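Local coordinates for HTH-type transcriptional regulator KdgR (Escherichia coli, PDB 1YSP), which represses transcription of genes for the transport and catabolism of 2-keto-3-deoxygluconate and of the Entner-Doudoroff aldolase gene, the chain here being its C-terminal effector-domain part, at residues G64-A69 with D104-Q109; V127-R132 with T163-I168. One frame throughout, in Å; residues are numbered along the deposited sequence. Where two conformers were deposited one is given.

Interaction 1: residues G64-A69 with D104-Q109; sequences GKVLLA and DQVREQ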
loop_
_atom_site.group_PDB
_atom_site.type_symbol
_atom_site.label_atom_id
_atom_site.label_comp_id
_atom_site.label_asym_id
_atom_site.label_seq_id
_atom_site.Cartn_x
_atom_site.Cartn_y
_atom_site.Cartn_z
ATOM N N GLY A 64 -3.969 0.175 1.473
ATOM C CA GLY A 64 -5.410 -0.070 1.303
ATOM C C GLY A 64 -5.792 -0.071 -0.156
ATOM O O GLY A 64 -6.501 -0.972 -0.621
ATOM N N LYS A 65 -5.350 0.919 -0.908
ATOM C CA LYS A 65 -5.657 0.948 -2.329
ATOM C C LYS A 65 -5.166 -0.288 -3.074
ATOM O O LYS A 65 -5.868 -0.836 -3.942
ATOM C CB LYS A 65 -5.136 2.179 -2.999
ATOM C CG LYS A 65 -5.889 3.449 -2.428
ATOM C CD LYS A 65 -5.417 4.704 -3.133
ATOM C CE LYS A 65 -5.794 5.927 -2.242
ATOM N NZ LYS A 65 -5.209 7.232 -2.777
ATOM N N VAL A 66 -3.953 -0.723 -2.763
ATOM C CA VAL A 66 -3.468 -1.883 -3.515
ATOM C C VAL A 66 -4.119 -3.192 -3.077
ATOM O O VAL A 66 -4.192 -4.114 -3.887
ATOM C CB VAL A 66 -1.861 -2.023 -3.550
ATOM C CG1 VAL A 66 -1.144 -0.697 -4.056
ATOM C CG2 VAL A 66 -1.326 -2.544 -2.284
ATOM N N LEU A 67 -4.605 -3.277 -1.841
ATOM C CA LEU A 67 -5.328 -4.484 -1.335
ATOM C C LEU A 67 -6.719 -4.636 -1.951
ATOM O O LEU A 67 -7.291 -5.736 -1.972
ATOM C CB LEU A 67 -5.476 -4.458 0.164
ATOM C CG LEU A 67 -4.244 -4.754 1.009
ATOM C CD1 LEU A 67 -4.455 -4.211 2.427
ATOM C CD2 LEU A 67 -3.941 -6.274 1.005
ATOM N N LEU A 68 -7.244 -3.530 -2.435
ATOM C CA LEU A 68 -8.523 -3.507 -3.173
ATOM C C LEU A 68 -8.460 -3.503 -4.673
ATOM O O LEU A 68 -9.409 -4.002 -5.312
ATOM C CB LEU A 68 -9.363 -2.273 -2.740
ATOM C CG LEU A 68 -9.692 -2.176 -1.246
ATOM C CD1 LEU A 68 -10.483 -0.830 -0.917
ATOM C CD2 LEU A 68 -10.467 -3.408 -0.663
ATOM N N ALA A 69 -7.426 -2.882 -5.271
ATOM C CA ALA A 69 -7.403 -2.589 -6.713
ATOM C C ALA A 69 -7.468 -3.796 -7.657
ATOM O O ALA A 69 -8.019 -3.686 -8.740
ATOM C CB ALA A 69 -6.246 -1.654 -7.107
ATOM N N ASP A 104 -9.110 1.869 -10.305
ATOM C CA ASP A 104 -8.837 1.607 -11.731
ATOM C C ASP A 104 -7.431 2.088 -12.087
ATOM O O ASP A 104 -6.647 1.354 -12.738
ATOM C CB ASP A 104 -9.829 2.318 -12.667
ATOM C CG ASP A 104 -11.228 1.731 -12.647
ATOM O OD1 ASP A 104 -11.445 0.601 -12.205
ATOM O OD2 ASP A 104 -12.140 2.476 -13.078
ATOM N N GLN A 105 -7.107 3.321 -11.697
ATOM C CA GLN A 105 -5.792 3.887 -11.997
ATOM C C GLN A 105 -4.686 3.099 -11.262
ATOM O O GLN A 105 -3.602 2.856 -11.844
ATOM C CB GLN A 105 -5.737 5.357 -11.618
ATOM C CG GLN A 105 -4.395 6.010 -11.774
ATOM C CD GLN A 105 -4.028 6.188 -13.232
ATOM O OE1 GLN A 105 -4.916 6.169 -14.101
ATOM N NE2 GLN A 105 -2.733 6.341 -13.521
ATOM N N VAL A 106 -4.949 2.723 -10.010
ATOM C CA VAL A 106 -3.956 1.937 -9.252
ATOM C C VAL A 106 -3.613 0.627 -10.024
ATOM O O VAL A 106 -2.440 0.322 -10.248
ATOM C CB VAL A 106 -4.470 1.641 -7.792
ATOM C CG1 VAL A 106 -3.561 0.619 -7.053
ATOM C CG2 VAL A 106 -4.537 2.945 -6.970
ATOM N N ARG A 107 -4.640 -0.126 -10.402
ATOM C CA ARG A 107 -4.430 -1.360 -11.180
ATOM C C ARG A 107 -3.655 -1.079 -12.480
ATOM O O ARG A 107 -2.636 -1.764 -12.793
ATOM C CB ARG A 107 -5.755 -2.123 -11.403
ATOM C CG ARG A 107 -5.588 -3.638 -11.630
ATOM C CD ARG A 107 -6.924 -4.349 -11.967
ATOM N NE ARG A 107 -6.642 -5.550 -12.773
ATOM C CZ ARG A 107 -6.940 -6.812 -12.443
ATOM N NH1 ARG A 107 -7.591 -7.103 -11.318
ATOM N NH2 ARG A 107 -6.601 -7.799 -13.271
ATOM N N GLU A 108 -4.070 -0.043 -13.192
ATOM C CA GLU A 108 -3.460 0.346 -14.468
ATOM C C GLU A 108 -1.962 0.670 -14.326
ATOM O O GLU A 108 -1.164 0.244 -15.152
ATOM C CB GLU A 108 -4.229 1.536 -15.033
ATOM C CG GLU A 108 -3.850 1.995 -16.388
ATOM C CD GLU A 108 -4.576 3.263 -16.695
ATOM O OE1 GLU A 108 -3.924 4.330 -16.642
ATOM O OE2 GLU A 108 -5.814 3.196 -16.891
ATOM N N GLN A 109 -1.588 1.410 -13.280
ATOM C CA GLN A 109 -0.197 1.883 -13.120
ATOM C C GLN A 109 0.694 0.947 -12.306
ATOM O O GLN A 109 1.912 1.088 -12.351
ATOM C CB GLN A 109 -0.165 3.306 -12.554
ATOM C CG GLN A 109 -0.604 3.370 -11.067
ATOM C CD GLN A 109 -0.885 4.802 -10.614
ATOM O OE1 GLN A 109 -0.871 5.730 -11.419
ATOM N NE2 GLN A 109 -1.124 4.985 -9.332
#

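Interaction 2: residues V127-R132 with T163-I168; sequences VPVFDR and TAARKI. With SO4 (sulfate ion), chain B.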
loop_
_atom_site.group_PDB
_atom_site.type_symbol
_atom_site.label_atom_id
_atom_site.label_comp_id
_atom_site.label_asym_id
_atom_site.label_seq_id
_atom_site.Cartn_x
_atom_site.Cartn_y
_atom_site.Cartn_z
ATOM N N VAL A 127 2.925 -1.086 -3.387
ATOM C CA VAL A 127 2.782 -2.034 -4.449
ATOM C C VAL A 127 2.200 -3.328 -3.899
ATOM O O VAL A 127 2.354 -3.610 -2.727
ATOM C CB VAL A 127 4.133 -2.368 -5.211
ATOM C CG1 VAL A 127 4.674 -1.094 -5.991
ATOM C CG2 VAL A 127 5.148 -2.994 -4.270
ATOM N N PRO A 128 1.492 -4.083 -4.763
ATOM C CA PRO A 128 0.886 -5.352 -4.313
ATOM C C PRO A 128 1.900 -6.500 -4.086
ATOM O O PRO A 128 2.843 -6.642 -4.880
ATOM C CB PRO A 128 -0.060 -5.683 -5.459
ATOM C CG PRO A 128 0.630 -5.084 -6.705
ATOM C CD PRO A 128 1.163 -3.763 -6.172
ATOM N N VAL A 129 1.641 -7.342 -3.082
ATOM C CA VAL A 129 2.420 -8.558 -2.870
ATOM C C VAL A 129 1.394 -9.665 -3.089
ATOM O O VAL A 129 0.339 -9.648 -2.490
ATOM C CB VAL A 129 3.025 -8.610 -1.453
ATOM C CG1 VAL A 129 3.558 -10.027 -1.085
ATOM C CG2 VAL A 129 4.145 -7.578 -1.324
ATOM N N PHE A 130 1.724 -10.614 -3.957
ATOM C CA PHE A 130 0.765 -11.620 -4.425
ATOM C C PHE A 130 1.032 -12.960 -3.750
ATOM O O PHE A 130 2.185 -13.287 -3.398
ATOM C CB PHE A 130 0.857 -11.776 -5.927
ATOM C CG PHE A 130 0.480 -10.552 -6.704
ATOM C CD1 PHE A 130 -0.862 -10.247 -6.957
ATOM C CD2 PHE A 130 1.471 -9.706 -7.202
ATOM C CE1 PHE A 130 -1.197 -9.114 -7.701
ATOM C CE2 PHE A 130 1.161 -8.574 -7.925
ATOM C CZ PHE A 130 -0.169 -8.254 -8.166
ATOM N N ASP A 131 -0.032 -13.728 -3.516
ATOM C CA ASP A 131 0.160 -15.134 -3.117
ATOM C C ASP A 131 0.314 -16.037 -4.357
ATOM O O ASP A 131 0.307 -15.559 -5.508
ATOM C CB ASP A 131 -0.966 -15.575 -2.211
ATOM C CG ASP A 131 -2.241 -15.892 -2.960
ATOM O OD1 ASP A 131 -2.395 -15.634 -4.165
ATOM O OD2 ASP A 131 -3.113 -16.458 -2.304
ATOM N N ARG A 132 0.414 -17.349 -4.140
ATOM C CA ARG A 132 0.674 -18.274 -5.254
ATOM C C ARG A 132 -0.442 -18.286 -6.315
ATOM O O ARG A 132 -0.220 -18.731 -7.442
ATOM C CB ARG A 132 1.025 -19.691 -4.752
ATOM C CG ARG A 132 -0.088 -20.369 -3.947
ATOM C CD ARG A 132 0.493 -21.323 -2.904
ATOM N NE ARG A 132 -0.540 -22.160 -2.295
ATOM C CZ ARG A 132 -1.070 -21.991 -1.077
ATOM N NH1 ARG A 132 -0.684 -21.002 -0.264
ATOM N NH2 ARG A 132 -2.012 -22.837 -0.665
ATOM N N THR A 163 10.600 -4.641 -7.408
ATOM C CA THR A 163 11.664 -5.677 -7.179
ATOM C C THR A 163 11.498 -6.412 -5.869
ATOM O O THR A 163 11.475 -7.666 -5.835
ATOM C CB THR A 163 13.068 -5.024 -7.265
ATOM O OG1 THR A 163 13.158 -4.364 -8.528
ATOM C CG2 THR A 163 14.204 -6.080 -7.114
ATOM N N ALA A 164 11.372 -5.658 -4.780
ATOM C CA ALA A 164 11.193 -6.235 -3.450
ATOM C C ALA A 164 9.948 -7.128 -3.390
ATOM O O ALA A 164 10.014 -8.307 -2.949
ATOM C CB ALA A 164 11.085 -5.105 -2.397
ATOM N N ALA A 165 8.807 -6.593 -3.869
ATOM C CA ALA A 165 7.551 -7.362 -3.866
ATOM C C ALA A 165 7.607 -8.640 -4.716
ATOM O O ALA A 165 7.056 -9.666 -4.323
ATOM C CB ALA A 165 6.390 -6.474 -4.323
ATOM N N ARG A 166 8.239 -8.562 -5.882
ATOM C CA ARG A 166 8.317 -9.730 -6.727
ATOM C C ARG A 166 9.102 -10.859 -6.064
ATOM O O ARG A 166 8.699 -12.024 -6.158
ATOM C CB ARG A 166 8.838 -9.353 -8.094
ATOM C CG ARG A 166 7.713 -8.801 -8.956
ATOM C CD ARG A 166 8.206 -7.785 -9.939
ATOM N NE ARG A 166 7.100 -7.140 -10.646
ATOM C CZ ARG A 166 7.143 -5.910 -11.152
ATOM N NH1 ARG A 166 8.239 -5.174 -11.023
ATOM N NH2 ARG A 166 6.084 -5.406 -11.781
ATOM N N LYS A 167 10.176 -10.508 -5.350
ATOM C CA LYS A 167 10.952 -11.504 -4.579
ATOM C C LYS A 167 10.100 -12.117 -3.458
ATOM O O LYS A 167 10.017 -13.367 -3.299
ATOM C CB LYS A 167 12.271 -10.887 -4.051
ATOM C CG LYS A 167 13.257 -10.461 -5.165
ATOM C CD LYS A 167 14.622 -9.965 -4.553
ATOM C CE LYS A 167 15.691 -9.840 -5.629
ATOM N NZ LYS A 167 16.695 -8.817 -5.155
ATOM N N ILE A 168 9.418 -11.271 -2.692
ATOM C CA ILE A 168 8.541 -11.783 -1.617
ATOM C C ILE A 168 7.461 -12.745 -2.165
ATOM O O ILE A 168 7.213 -13.823 -1.584
ATOM C CB ILE A 168 7.832 -10.650 -0.855
ATOM C CG1 ILE A 168 8.844 -9.699 -0.181
ATOM C CG2 ILE A 168 6.851 -11.218 0.217
ATOM C CD1 ILE A 168 8.145 -8.348 0.366
HETATM S S SO4 B . 18.606 -9.623 -1.257
HETATM O O1 SO4 B . 20.066 -9.505 -1.412
HETATM O O2 SO4 B . 17.981 -8.255 -1.223
HETATM O O3 SO4 B . 18.091 -10.320 -2.358
HETATM O O4 SO4 B . 18.271 -10.350 0.006
#

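Interaction 1: residues G64-A69 with D104-Q109
Val106 meets Ala69 at the point where helix 62-69 passes over helix 96-109, and their contact is the tight part of this crossing: Val106 CG1 stands 3.5 Å from Ala69 CB. The alanine has no side chain beyond its CB, so the valine comes right up to the helix surface. With CG1 trans to the backbone N (chi1 170°), that methyl faces Ala69 and, at 4.1 Å, CG1 of Val66, whose side chain runs across that of Val106 at about a right angle; CG2 turns instead to the foot of Lys65, 4.1 Å from its CB. Trp70 also touches Val106. The buried Lys65 carries NZ away from the crossing, to a salt bridge with Glu117 and a hydrogen bond to Glu113 O. The two helix segments are nearly perpendicular, at 83° with axes 9.0 Å apart, so contact is limited to a short patch, with Ala69, Val66 and Val106 at its tight part. Both helices belong to the IclR-type effector domain, a member of the GAF clan, and helix 62-69 packs against strand 123-130 of its antiparallel sheet through Val66. Toward solvent the packing gives way to a looser edge. There the exposed Arg107 runs its extended chain past the carbonyl oxygen of Ala69, with CD 3.5 Å from Ala69 O; that oxygen lies at the edge of the guanidinium, near its plane, but no hydrogen bond joins them, and Arg73 gives it a weak one. On the exposed flank of helix 96-109, Gln105 NE2 bonds Gln109 OE1 at 2.9 Å, approaching from above the carbonyl plane.

Interaction 2: residues V127-R132 with T163-I168
Val129 and Ala165 bring the strand 123-130 against the helix 151-172, with their CA atoms 5.4 Å apart and the two segments running almost parallel, 12° between their directions. Val129 shows how one branched side chain can serve two helix residues. From CB the chain forks. CG2 goes to the methyl of Ala165, 3.9 Å from its CB, while CG1, placed trans to the backbone N by a chi1 of 166°, reaches the next helical turn and lies 3.7 Å from Ile168 CG2. The valine and isoleucine side chains cross at about a right angle, touching through these methyls. Ala165 CB is also approached by Val127 CG2 at 3.7 Å and by the carbonyl oxygen of Pro128, 3.6 Å away, so three successive strand residues touch one methyl. The short alanine side chain lets the axes come within 7.4 Å. This is a helix laid on one face of the antiparallel sheet, and helix 4-20 adds Leu5 against Ile168. Farther along, Ser169 OG bonds both Phe130 N and Ala165 O, linking strand to helix by a polar bridge. Lys167, which takes no part in the contact with the strand, makes a weak bond to a sulfate ion, probably from the crystallisation liquor, with NZ 3.5 Å from O3. No hydrogen bond joins the two segments, so their fit rests largely on the packing of aliphatic groups, with the Ser169 bridge just beyond them as the polar tie.

In the fold
From the N terminus, helix 4-20 and the first strands precede both contacts. The chain then enters helix 62-69, and interaction 1 closes when residues 104-109, on helix 96-109, come back to residues 64-69 across 34 intervening residues. Next comes strand 112-115, followed by strand 123-130, where interaction 2 opens; it closes through strand 136-142 on helix 151-172. The two loops follow in series, neither nesting nor crossing. Their centres are 14 Å apart, yet they touch: Val66 CG2 lies 3.9 Å from Val127 O. Helix 62-69 of interaction 1 thus rests on the strand that carries interaction 2, and helix 96-109 joins it through the first contact.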